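Side-chain contacts in 3-methyladenine DNA glycosylase (Helicobacter pylori, PDB 1PU6), which excises 3-methyladenine from DNA as a helix-hairpin-helix glycosylase, the first step in base excision repair of alkylation damage: residues 111-114 with 115-118; 102-105 with 106-110; 187-190 with 191-195; 54-58 with 59-63; 170-173 with 174-178. All coordinates share one frame; numbering follows the deposited sequence.

Contact 1. Residues 111-114 with 115-118; sequences FENF and KQEV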
# COMPACT_ATOMS: atom_id res chain seq x y z
N PHE A 111 -1.86 7.85 -15.88
CA PHE A 111 -1.81 7.58 -14.46
C PHE A 111 -2.76 8.55 -13.74
O PHE A 111 -3.42 8.16 -12.77
CB PHE A 111 -0.36 7.74 -13.92
CG PHE A 111 -0.20 7.37 -12.50
CD1 PHE A 111 -0.53 6.08 -12.05
CD2 PHE A 111 0.31 8.30 -11.57
CE1 PHE A 111 -0.38 5.73 -10.70
CE2 PHE A 111 0.48 7.95 -10.21
CZ PHE A 111 0.14 6.67 -9.78
N GLU A 112 -2.87 9.80 -14.19
CA GLU A 112 -3.77 10.74 -13.52
C GLU A 112 -5.22 10.27 -13.58
O GLU A 112 -5.93 10.30 -12.57
CB GLU A 112 -3.68 12.14 -14.18
CG GLU A 112 -4.59 13.18 -13.55
CD GLU A 112 -4.17 14.62 -13.88
OE1 GLU A 112 -3.24 14.79 -14.70
OE2 GLU A 112 -4.78 15.57 -13.32
N ASN A 113 -5.68 9.84 -14.76
CA ASN A 113 -7.06 9.35 -14.87
C ASN A 113 -7.25 8.06 -14.11
O ASN A 113 -8.32 7.86 -13.49
CB ASN A 113 -7.46 9.19 -16.34
CG ASN A 113 -8.95 9.00 -16.52
OD1 ASN A 113 -9.80 9.80 -16.00
ND2 ASN A 113 -9.31 7.94 -17.26
N PHE A 114 -6.24 7.19 -14.14
CA PHE A 114 -6.28 5.93 -13.37
C PHE A 114 -6.59 6.22 -11.90
O PHE A 114 -7.41 5.54 -11.28
CB PHE A 114 -4.90 5.20 -13.53
CG PHE A 114 -4.64 4.09 -12.52
CD1 PHE A 114 -5.08 2.76 -12.74
CD2 PHE A 114 -3.83 4.35 -11.39
CE1 PHE A 114 -4.76 1.72 -11.81
CE2 PHE A 114 -3.53 3.34 -10.44
CZ PHE A 114 -3.97 2.02 -10.66
N LYS A 115 -5.90 7.20 -11.31
CA LYS A 115 -6.06 7.43 -9.89
C LYS A 115 -7.51 7.83 -9.60
O LYS A 115 -8.01 7.52 -8.54
CB LYS A 115 -5.13 8.54 -9.36
CG LYS A 115 -3.66 8.17 -9.30
CD LYS A 115 -2.79 9.26 -8.64
CE LYS A 115 -2.32 10.26 -9.61
NZ LYS A 115 -1.53 11.38 -8.92
N GLN A 116 -8.17 8.52 -10.54
CA GLN A 116 -9.56 8.90 -10.37
C GLN A 116 -10.55 7.76 -10.58
O GLN A 116 -11.52 7.67 -9.81
CB GLN A 116 -9.91 10.07 -11.28
CG GLN A 116 -11.32 10.64 -11.13
CD GLN A 116 -11.59 11.77 -12.13
OE1 GLN A 116 -10.94 12.82 -12.08
NE2 GLN A 116 -12.54 11.55 -13.06
N GLU A 117 -10.32 6.89 -11.56
CA GLU A 117 -11.35 5.96 -12.02
C GLU A 117 -11.16 4.49 -11.66
O GLU A 117 -12.13 3.70 -11.82
CB GLU A 117 -11.53 6.07 -13.53
CG GLU A 117 -11.89 7.48 -14.05
CD GLU A 117 -13.33 7.90 -13.75
OE1 GLU A 117 -13.62 9.11 -13.91
OE2 GLU A 117 -14.18 7.01 -13.39
N VAL A 118 -9.95 4.11 -11.22
CA VAL A 118 -9.69 2.70 -10.93
C VAL A 118 -10.63 2.16 -9.82
O VAL A 118 -11.02 2.89 -8.90
CB VAL A 118 -8.19 2.46 -10.58
CG1 VAL A 118 -7.83 3.11 -9.30
CG2 VAL A 118 -7.85 0.95 -10.63

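Contact 2. Residues 102-105 with 106-110; sequences GNIL and KDFQS. Unlike the reference sequence in segment 102-105: G102 (reference Lys).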
# COMPACT_ATOMS: atom_id res chain seq x y z
N GLY A 102 0.89 -1.77 -18.77
CA GLY A 102 0.26 -1.76 -20.09
C GLY A 102 -1.27 -1.66 -20.02
O GLY A 102 -1.92 -0.98 -20.82
N ASN A 103 -1.87 -2.34 -19.05
CA ASN A 103 -3.35 -2.33 -18.98
C ASN A 103 -3.87 -1.01 -18.41
O ASN A 103 -4.98 -0.56 -18.75
CB ASN A 103 -3.85 -3.54 -18.16
CG ASN A 103 -3.92 -4.78 -18.97
OD1 ASN A 103 -4.15 -4.74 -20.19
ND2 ASN A 103 -3.75 -5.91 -18.35
N ILE A 104 -3.07 -0.35 -17.57
CA ILE A 104 -3.48 0.99 -17.10
C ILE A 104 -3.55 1.94 -18.30
O ILE A 104 -4.50 2.73 -18.46
CB ILE A 104 -2.49 1.56 -16.05
CG1 ILE A 104 -2.61 0.78 -14.74
CG2 ILE A 104 -2.77 3.09 -15.80
CD1 ILE A 104 -1.53 1.19 -13.70
N LEU A 105 -2.54 1.89 -19.15
CA LEU A 105 -2.56 2.77 -20.34
C LEU A 105 -3.75 2.44 -21.24
O LEU A 105 -4.45 3.37 -21.76
CB LEU A 105 -1.23 2.62 -21.11
CG LEU A 105 -0.00 3.22 -20.37
CD1 LEU A 105 1.33 2.68 -20.95
CD2 LEU A 105 -0.04 4.77 -20.43
N LYS A 106 -4.00 1.16 -21.46
CA LYS A 106 -5.11 0.75 -22.32
C LYS A 106 -6.49 1.20 -21.84
O LYS A 106 -7.31 1.69 -22.65
CB LYS A 106 -5.08 -0.78 -22.49
CG LYS A 106 -6.14 -1.28 -23.48
CD LYS A 106 -5.86 -2.76 -23.82
CE LYS A 106 -6.11 -3.69 -22.64
NZ LYS A 106 -7.56 -3.69 -22.16
N ASP A 107 -6.73 1.07 -20.53
CA ASP A 107 -8.09 1.28 -19.99
C ASP A 107 -8.34 2.68 -19.44
O ASP A 107 -9.52 3.15 -19.36
CB ASP A 107 -8.43 0.22 -18.94
CG ASP A 107 -8.60 -1.16 -19.58
OD1 ASP A 107 -8.64 -2.15 -18.80
OD2 ASP A 107 -8.69 -1.35 -20.86
N PHE A 108 -7.27 3.34 -19.02
CA PHE A 108 -7.41 4.66 -18.40
C PHE A 108 -6.66 5.81 -19.07
O PHE A 108 -6.85 6.97 -18.70
CB PHE A 108 -6.96 4.58 -16.93
CG PHE A 108 -7.74 3.58 -16.14
CD1 PHE A 108 -9.05 3.87 -15.69
CD2 PHE A 108 -7.17 2.32 -15.81
CE1 PHE A 108 -9.79 2.95 -14.93
CE2 PHE A 108 -7.93 1.36 -15.08
CZ PHE A 108 -9.23 1.68 -14.63
N GLN A 109 -5.76 5.48 -20.00
CA GLN A 109 -4.99 6.44 -20.80
C GLN A 109 -3.83 7.10 -20.06
O GLN A 109 -2.78 7.40 -20.67
CB GLN A 109 -5.90 7.46 -21.55
CG GLN A 109 -6.78 6.78 -22.62
CD GLN A 109 -8.02 6.04 -22.06
OE1 GLN A 109 -8.77 6.57 -21.19
NE2 GLN A 109 -8.24 4.81 -22.57
N SER A 110 -4.01 7.39 -18.77
CA SER A 110 -2.96 8.09 -18.02
C SER A 110 -2.99 7.67 -16.57
O SER A 110 -4.02 7.18 -16.09
CB SER A 110 -3.20 9.63 -18.08
OG SER A 110 -4.44 10.02 -17.47

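Contact 3. Residues 187-190 with 191-195; sequences ALYE and NTISL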
# COMPACT_ATOMS: atom_id res chain seq x y z
N ALA A 187 -11.56 14.09 14.46
CA ALA A 187 -11.15 15.05 15.49
C ALA A 187 -9.80 14.70 16.16
O ALA A 187 -9.11 15.62 16.73
CB ALA A 187 -12.29 15.20 16.52
N LEU A 188 -9.37 13.44 16.06
CA LEU A 188 -8.02 13.04 16.51
C LEU A 188 -6.92 13.83 15.79
O LEU A 188 -5.77 13.98 16.32
CB LEU A 188 -7.74 11.53 16.27
CG LEU A 188 -8.57 10.51 17.07
CD1 LEU A 188 -8.19 9.13 16.61
CD2 LEU A 188 -8.27 10.68 18.59
N TYR A 189 -7.26 14.35 14.60
CA TYR A 189 -6.34 15.12 13.78
C TYR A 189 -6.82 16.56 13.63
O TYR A 189 -6.42 17.25 12.67
CB TYR A 189 -6.23 14.43 12.40
CG TYR A 189 -5.70 13.01 12.50
CD1 TYR A 189 -4.31 12.73 12.54
CD2 TYR A 189 -6.60 11.93 12.60
CE1 TYR A 189 -3.83 11.38 12.62
CE2 TYR A 189 -6.15 10.62 12.72
CZ TYR A 189 -4.76 10.34 12.73
OH TYR A 189 -4.36 9.01 12.86
N GLU A 190 -7.67 17.00 14.56
CA GLU A 190 -8.21 18.36 14.57
C GLU A 190 -8.83 18.73 13.20
O GLU A 190 -8.76 19.88 12.75
CB GLU A 190 -7.10 19.36 15.03
CG GLU A 190 -6.52 18.94 16.39
CD GLU A 190 -5.53 19.91 17.02
OE1 GLU A 190 -4.83 20.63 16.28
OE2 GLU A 190 -5.44 19.94 18.28
N ASN A 191 -9.50 17.75 12.58
CA ASN A 191 -10.20 17.92 11.30
C ASN A 191 -9.26 18.40 10.19
O ASN A 191 -9.71 19.08 9.26
CB ASN A 191 -11.43 18.89 11.44
CG ASN A 191 -12.49 18.35 12.38
OD1 ASN A 191 -12.48 17.17 12.74
ND2 ASN A 191 -13.44 19.23 12.78
N THR A 192 -7.96 18.05 10.26
CA THR A 192 -6.97 18.49 9.25
C THR A 192 -6.69 17.50 8.16
O THR A 192 -6.05 17.86 7.15
CB THR A 192 -5.62 18.90 9.86
OG1 THR A 192 -4.98 17.79 10.50
CG2 THR A 192 -5.79 19.94 10.93
N ILE A 193 -7.16 16.27 8.35
CA ILE A 193 -6.92 15.24 7.33
C ILE A 193 -8.20 14.55 6.85
O ILE A 193 -9.21 14.48 7.56
CB ILE A 193 -5.81 14.19 7.73
CG1 ILE A 193 -6.33 13.16 8.76
CG2 ILE A 193 -4.45 14.87 8.18
CD1 ILE A 193 -5.26 12.04 9.15
N SER A 194 -8.16 14.05 5.62
CA SER A 194 -9.22 13.24 5.08
C SER A 194 -9.29 11.82 5.66
O SER A 194 -8.32 11.29 6.24
CB SER A 194 -9.02 13.11 3.56
OG SER A 194 -7.89 12.27 3.25
N LEU A 195 -10.44 11.20 5.51
CA LEU A 195 -10.61 9.81 5.91
C LEU A 195 -9.63 8.89 5.16
O LEU A 195 -9.08 7.98 5.76
CB LEU A 195 -12.07 9.38 5.65
CG LEU A 195 -12.39 7.92 5.96
CD1 LEU A 195 -12.04 7.60 7.42
CD2 LEU A 195 -13.87 7.62 5.61

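Contact 4. Residues 54-58 with 59-63; sequences NLKNA and FILEN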
# COMPACT_ATOMS: atom_id res chain seq x y z
N ASN A 54 17.60 0.31 -7.33
CA ASN A 54 18.12 -0.14 -8.62
C ASN A 54 17.39 0.54 -9.80
O ASN A 54 18.04 0.90 -10.79
CB ASN A 54 17.99 -1.68 -8.77
CG ASN A 54 18.98 -2.46 -7.89
OD1 ASN A 54 20.02 -1.92 -7.43
ND2 ASN A 54 18.68 -3.74 -7.67
N LEU A 55 16.06 0.70 -9.67
CA LEU A 55 15.24 1.33 -10.72
C LEU A 55 15.63 2.80 -10.91
O LEU A 55 15.70 3.30 -12.06
CB LEU A 55 13.73 1.21 -10.43
CG LEU A 55 13.18 -0.23 -10.54
CD1 LEU A 55 11.76 -0.26 -10.03
CD2 LEU A 55 13.23 -0.69 -12.00
N LYS A 56 15.90 3.49 -9.81
CA LYS A 56 16.33 4.91 -9.90
C LYS A 56 17.74 5.05 -10.41
O LYS A 56 18.02 5.94 -11.21
CB LYS A 56 16.18 5.63 -8.55
CG LYS A 56 14.72 5.71 -8.14
CD LYS A 56 14.56 6.12 -6.69
CE LYS A 56 13.09 6.31 -6.37
NZ LYS A 56 12.85 7.24 -5.18
N ASN A 57 18.62 4.15 -10.00
CA ASN A 57 20.02 4.19 -10.44
C ASN A 57 20.20 3.84 -11.91
O ASN A 57 21.22 4.22 -12.52
CB ASN A 57 20.83 3.21 -9.59
CG ASN A 57 21.06 3.70 -8.13
OD1 ASN A 57 21.59 2.92 -7.31
ND2 ASN A 57 20.67 4.95 -7.79
N ALA A 58 19.24 3.11 -12.49
CA ALA A 58 19.23 2.80 -13.91
C ALA A 58 18.43 3.83 -14.70
O ALA A 58 18.31 3.72 -15.93
CB ALA A 58 18.67 1.37 -14.17
N PHE A 59 17.85 4.83 -14.00
CA PHE A 59 17.00 5.87 -14.64
C PHE A 59 15.77 5.34 -15.35
O PHE A 59 15.24 5.95 -16.29
CB PHE A 59 17.84 6.87 -15.52
CG PHE A 59 19.02 7.43 -14.77
CD1 PHE A 59 20.31 6.98 -15.02
CD2 PHE A 59 18.81 8.37 -13.75
CE1 PHE A 59 21.39 7.47 -14.30
CE2 PHE A 59 19.91 8.88 -13.00
CZ PHE A 59 21.19 8.42 -13.28
N ILE A 60 15.28 4.21 -14.85
CA ILE A 60 13.99 3.72 -15.27
C ILE A 60 12.88 4.54 -14.61
O ILE A 60 11.82 4.87 -15.24
CB ILE A 60 13.89 2.24 -14.93
CG1 ILE A 60 14.93 1.45 -15.75
CG2 ILE A 60 12.47 1.74 -15.22
CD1 ILE A 60 15.27 0.03 -15.14
N LEU A 61 13.08 4.85 -13.33
CA LEU A 61 12.14 5.67 -12.54
C LEU A 61 12.79 7.04 -12.32
O LEU A 61 13.89 7.09 -11.71
CB LEU A 61 11.91 4.93 -11.22
CG LEU A 61 10.98 5.36 -10.04
CD1 LEU A 61 9.53 5.63 -10.42
CD2 LEU A 61 10.97 4.27 -8.96
N GLU A 62 12.17 8.11 -12.82
CA GLU A 62 12.65 9.50 -12.73
C GLU A 62 11.46 10.40 -12.26
O GLU A 62 10.61 9.91 -11.52
CB GLU A 62 13.27 9.99 -14.05
CG GLU A 62 14.69 9.47 -14.24
CD GLU A 62 15.56 10.33 -15.20
OE1 GLU A 62 15.36 10.23 -16.42
OE2 GLU A 62 16.45 11.12 -14.74
N ASN A 63 11.39 11.68 -12.67
CA ASN A 63 10.45 12.61 -12.00
C ASN A 63 9.06 12.84 -12.60
O ASN A 63 8.22 13.57 -12.00
CB ASN A 63 11.13 13.95 -11.82
CG ASN A 63 12.35 13.85 -10.97
OD1 ASN A 63 12.35 13.15 -9.94
ND2 ASN A 63 13.43 14.51 -11.40
O HOH W 1 16.31 8.25 -11.17

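Contact 5. Residues 170-173 with 174-178; sequences LQHF and FEKGV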
# COMPACT_ATOMS: atom_id res chain seq x y z
N LEU A 170 -11.85 -8.87 7.78
CA LEU A 170 -10.85 -8.22 8.61
C LEU A 170 -10.78 -6.71 8.26
O LEU A 170 -10.79 -5.82 9.11
CB LEU A 170 -9.51 -8.88 8.32
CG LEU A 170 -8.38 -8.85 9.32
CD1 LEU A 170 -6.97 -8.97 8.74
CD2 LEU A 170 -8.51 -8.39 10.77
N GLN A 171 -10.74 -6.43 6.96
CA GLN A 171 -10.83 -5.05 6.49
C GLN A 171 -12.14 -4.33 6.97
O GLN A 171 -12.11 -3.15 7.39
CB GLN A 171 -10.77 -5.03 4.98
CG GLN A 171 -10.94 -3.68 4.37
CD GLN A 171 -10.67 -3.78 2.88
OE1 GLN A 171 -11.44 -4.45 2.17
NE2 GLN A 171 -9.57 -3.18 2.42
N HIS A 172 -13.28 -5.00 6.85
CA HIS A 172 -14.52 -4.36 7.23
C HIS A 172 -14.55 -4.08 8.73
O HIS A 172 -15.03 -3.02 9.14
CB HIS A 172 -15.74 -5.24 6.87
CG HIS A 172 -17.06 -4.50 7.01
ND1 HIS A 172 -18.22 -5.12 7.45
CD2 HIS A 172 -17.41 -3.22 6.72
CE1 HIS A 172 -19.21 -4.24 7.47
NE2 HIS A 172 -18.74 -3.08 7.06
N PHE A 173 -14.01 -4.99 9.54
CA PHE A 173 -13.88 -4.72 10.97
C PHE A 173 -13.10 -3.43 11.19
O PHE A 173 -13.51 -2.55 11.99
CB PHE A 173 -13.10 -5.88 11.71
CG PHE A 173 -12.75 -5.52 13.15
CD1 PHE A 173 -11.52 -4.90 13.45
CD2 PHE A 173 -13.66 -5.74 14.20
CE1 PHE A 173 -11.18 -4.57 14.74
CE2 PHE A 173 -13.32 -5.38 15.53
CZ PHE A 173 -12.09 -4.78 15.78
N PHE A 174 -11.95 -3.28 10.51
CA PHE A 174 -11.12 -2.06 10.73
C PHE A 174 -11.81 -0.78 10.20
O PHE A 174 -11.85 0.25 10.90
CB PHE A 174 -9.71 -2.25 10.17
CG PHE A 174 -8.77 -2.93 11.15
CD1 PHE A 174 -8.26 -2.22 12.24
CD2 PHE A 174 -8.41 -4.29 11.00
CE1 PHE A 174 -7.40 -2.84 13.19
CE2 PHE A 174 -7.54 -4.94 11.91
CZ PHE A 174 -7.04 -4.21 13.02
N GLU A 175 -12.46 -0.87 9.04
CA GLU A 175 -13.15 0.31 8.47
C GLU A 175 -14.37 0.73 9.27
O GLU A 175 -14.59 1.93 9.51
CB GLU A 175 -13.55 0.08 7.00
CG GLU A 175 -12.32 0.07 6.09
CD GLU A 175 -12.62 -0.24 4.62
OE1 GLU A 175 -11.67 -0.30 3.77
OE2 GLU A 175 -13.82 -0.42 4.30
N LYS A 176 -15.22 -0.24 9.61
CA LYS A 176 -16.52 0.12 10.18
C LYS A 176 -16.44 0.85 11.54
O LYS A 176 -17.27 1.72 11.82
CB LYS A 176 -17.45 -1.10 10.22
CG LYS A 176 -17.25 -2.07 11.36
CD LYS A 176 -17.99 -3.41 11.03
CE LYS A 176 -18.64 -4.08 12.24
NZ LYS A 176 -19.69 -3.22 12.89
N GLY A 177 -15.46 0.51 12.37
CA GLY A 177 -15.31 1.19 13.65
C GLY A 177 -15.00 2.68 13.44
O GLY A 177 -15.47 3.52 14.18
N VAL A 178 -14.22 2.98 12.41
CA VAL A 178 -13.93 4.38 12.08
C VAL A 178 -15.22 5.06 11.51
O VAL A 178 -15.60 6.18 11.92
CB VAL A 178 -12.74 4.49 11.10
CG1 VAL A 178 -12.51 5.96 10.69
CG2 VAL A 178 -11.46 3.90 11.72

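Contact 1. Residues 111-114 with 115-118
K115 lies across the ring of F111, one helical turn earlier, and most of its chain takes part. CB starts 3.7 Å from the backbone O of E112. CG, turned to the side of the backbone N (chi1 -71°), passes over the face of the F111 ring, 4.2 Å from its centroid and shifted toward the rim: a CH-pi contact. CD carries on over CE2 and CZ of the same ring. A bend at chi3 (-88°) then keeps CE close, 3.7 Å from F111 CE2, and NZ ends 4.2 Å from that carbon. F111 in turn meets F31 edge-to-face, which ties this ring to helix 31-39.

The next ring along the helix repeats the theme with a shorter partner. V118, where the backbone leaves helical geometry, sets its branched side chain over one face of F114, with CG2 3.4 Å from F114 CE1; V118 N still donates to F114 O at 2.9 Å. On the outer side Q116 NE2 gives a 2.8 Å bond to E117 OE1, while N113 ND2 reaches F108 O in the preceding helix.

Helix 111-117 is thus two-sided. Each inner ring has one face met by aliphatic carbon of a residue one turn later, the amine of K115 is carried past the aromatic surface rather than into it, and amide and carboxylate groups collect on the exposed side.

Contact 2. Residues 102-105 with 106-110
With chi1 at -175° the side chain of K106 starts out on the side opposite its own N; the bend at chi3 (69°) brings CE to 3.3 Å from OD1 of N103, alongside which the lysine runs, and the further bend at chi4 (62°) turns NZ toward D107. The pair sits in the last turns of helix 90-108, at the short turn between it and helix 111-117: Q109, with positive phi, ends the first helix, and S110 is the N-cap of the second, its OG bonded to N113 N.

The folded lysine makes a salt bridge of 2.9 Å from NZ to D107 OD2. That amine meets the syn side of the carboxylate, somewhat out of its plane. The other oxygen, D107 OD1, accepts from W122 NE1, so the two carboxylate oxygens serve different partners, and N103 ND2 is bonded to Q126. The first of these outside links reaches helix 120-124, the second the residues just after it.

The helical bonds stay regular up to F108 N, which donates to I104 O at 2.9 Å, and weaken at Q109, where phi turns positive and N makes only weak bonds, to L105 O and I104 O. The buried side of the turn holds I104 and F108: the oxygen I104 O lies at the edge of the F108 ring, near its plane, and I104 CG2 stands 4.5 Å from F108 CD2.

Contact 3. Residues 187-190 with 191-195
Y189 O is held twice by a single residue: T192 OG1 donates to it at 2.7 Å, in the carbonyl plane, and T192 N at 3.0 Å from well above that plane. The hydroxyl can do this because chi1 of 63° places OG1 between the backbone N and the carbonyl carbon of T192. Between donor and acceptor lie E190 and N191, both with positive phi, which make a type I' turn from Y189 to T192. E190 is also the C-prime residue of a Schellman motif closing helix 182-187, with E190 N bonded to A187 O and N191 N to L186 O.

Beyond the turn the chain comes back against the tyrosine. I193 CD1 stands over the centre of the Y189 ring, 3.5 Å from the centroid and 11° off the normal, a close CH-pi contact, while I193 CG1 leans on Y189 CB at 3.9 Å.

At the ring's far end Y189 OH bonds to the carboxylated lysine at position 205. Y189 and I193 both touch L198 of helix 195-203, whose N-cap is S194, and Y189 also reaches K12 of helix 4-12, so this surface loop joins three helices.

Contact 4. Residues 54-58 with 59-63
L55 O accepts two backbone N-H groups from beyond the helix end: I60 N at 3.0 Å, nearly in line with the carbonyl bond, and L61 N at 3.3 Å, which approaches from far above the carbonyl plane. K56 O, the next carbonyl, accepts F59 N at 3.0 Å. A water donates to K56 O at 2.9 Å and to L61 O at 2.7 Å, and thereby stitches the outgoing chain to the last helical turn.

The pair of bonds from I60 to L55 and from F59 to K56, with positive phi at F59, is a Schellman motif, and it ends helix 45-57. As the classical motif does, it brings apolar side chains together across the cap. I60 CD1 reaches both L55 CD2 and A58 CB at 3.8 Å. L55 packs on L80 and C83 of helix 77-83, and I60 on C83 and on I72 of helix 65-74.

K56, extended beyond CG, crosses L61, with its CE 3.9 Å from L61 CD2; the amine continues to a salt bridge with E32. F59 points its CB away from the helix, yet chi1 of -50° swings the ring back, and one face lies over K56 O and the carbonyl carbon of N57.

Contact 5. Residues 170-173 with 174-178
L170 and F174 run side by side in the same direction on the buried face of helix 167-179, with L170 CD2 3.8 Å from F174 CE2. The carbonyl oxygen L170 O accepts F174 N and also lies near the ring plane of F174, at its edge, 3.4 Å from CD2.

Q171 is extended and lies alongside E175, its CG 3.5 Å from E175 OE1, with amide and carboxylate planes 27° apart. These two polar ends turn to other parts of the chain: Q171 NE2 donates to D135 OD1 and M147 O, and E175 OE1 accepts from M147 N, so both side chains bond to the backbone of M147, and Q171 to helix 131-141 as well.

H172 has its imidazole crossed by K176, whose CD is over one face at 3.9 Å from the centroid, toward the rim, as a CH-pi contact. K176 reaches it through an uncommon chi1 of 80°, which packs CG against H172 O at 3.3 Å, and its amine goes on to a salt bridge with E180.

F173 forms a T-shaped pair with F174. Its edge is directed at the face of F174, with ring planes 89° apart and centroids separated by 5.3 Å. Both rings also touch L157 of helix 151-159.

Chemically, the helix divides its work by side: the aromatic and aliphatic groups of L170, F173 and F174 pack toward helix 151-159, Q171 NE2 and E175 OE1 are used on M147 and D135, and on the outer side one face of the H172 ring is met by methylene carbon of K176, whose charge is met by E180.

Contact 3 is a surface contact with no buried residue, whereas the other four are partly buried, with buried apolar residues in each. Contacts 1 and 2 belong together: they hold consecutive helices, and F114 packs against I104 and F108 at the junction. Contacts 3 and 5 also touch, through L195 CD1 and V178 CG1, 3.7 Å apart. Contact 4 stands apart, with contact 5 on the opposite side of the chain's centre. The chemistry follows position in the fold. Mid-helix, contact 5 rests on regular backbone bonds and ring packing; at helix ends, contacts 2, 3 and 4 rely on turns, caps and carbonyls with more than one donor; contact 1 combines both.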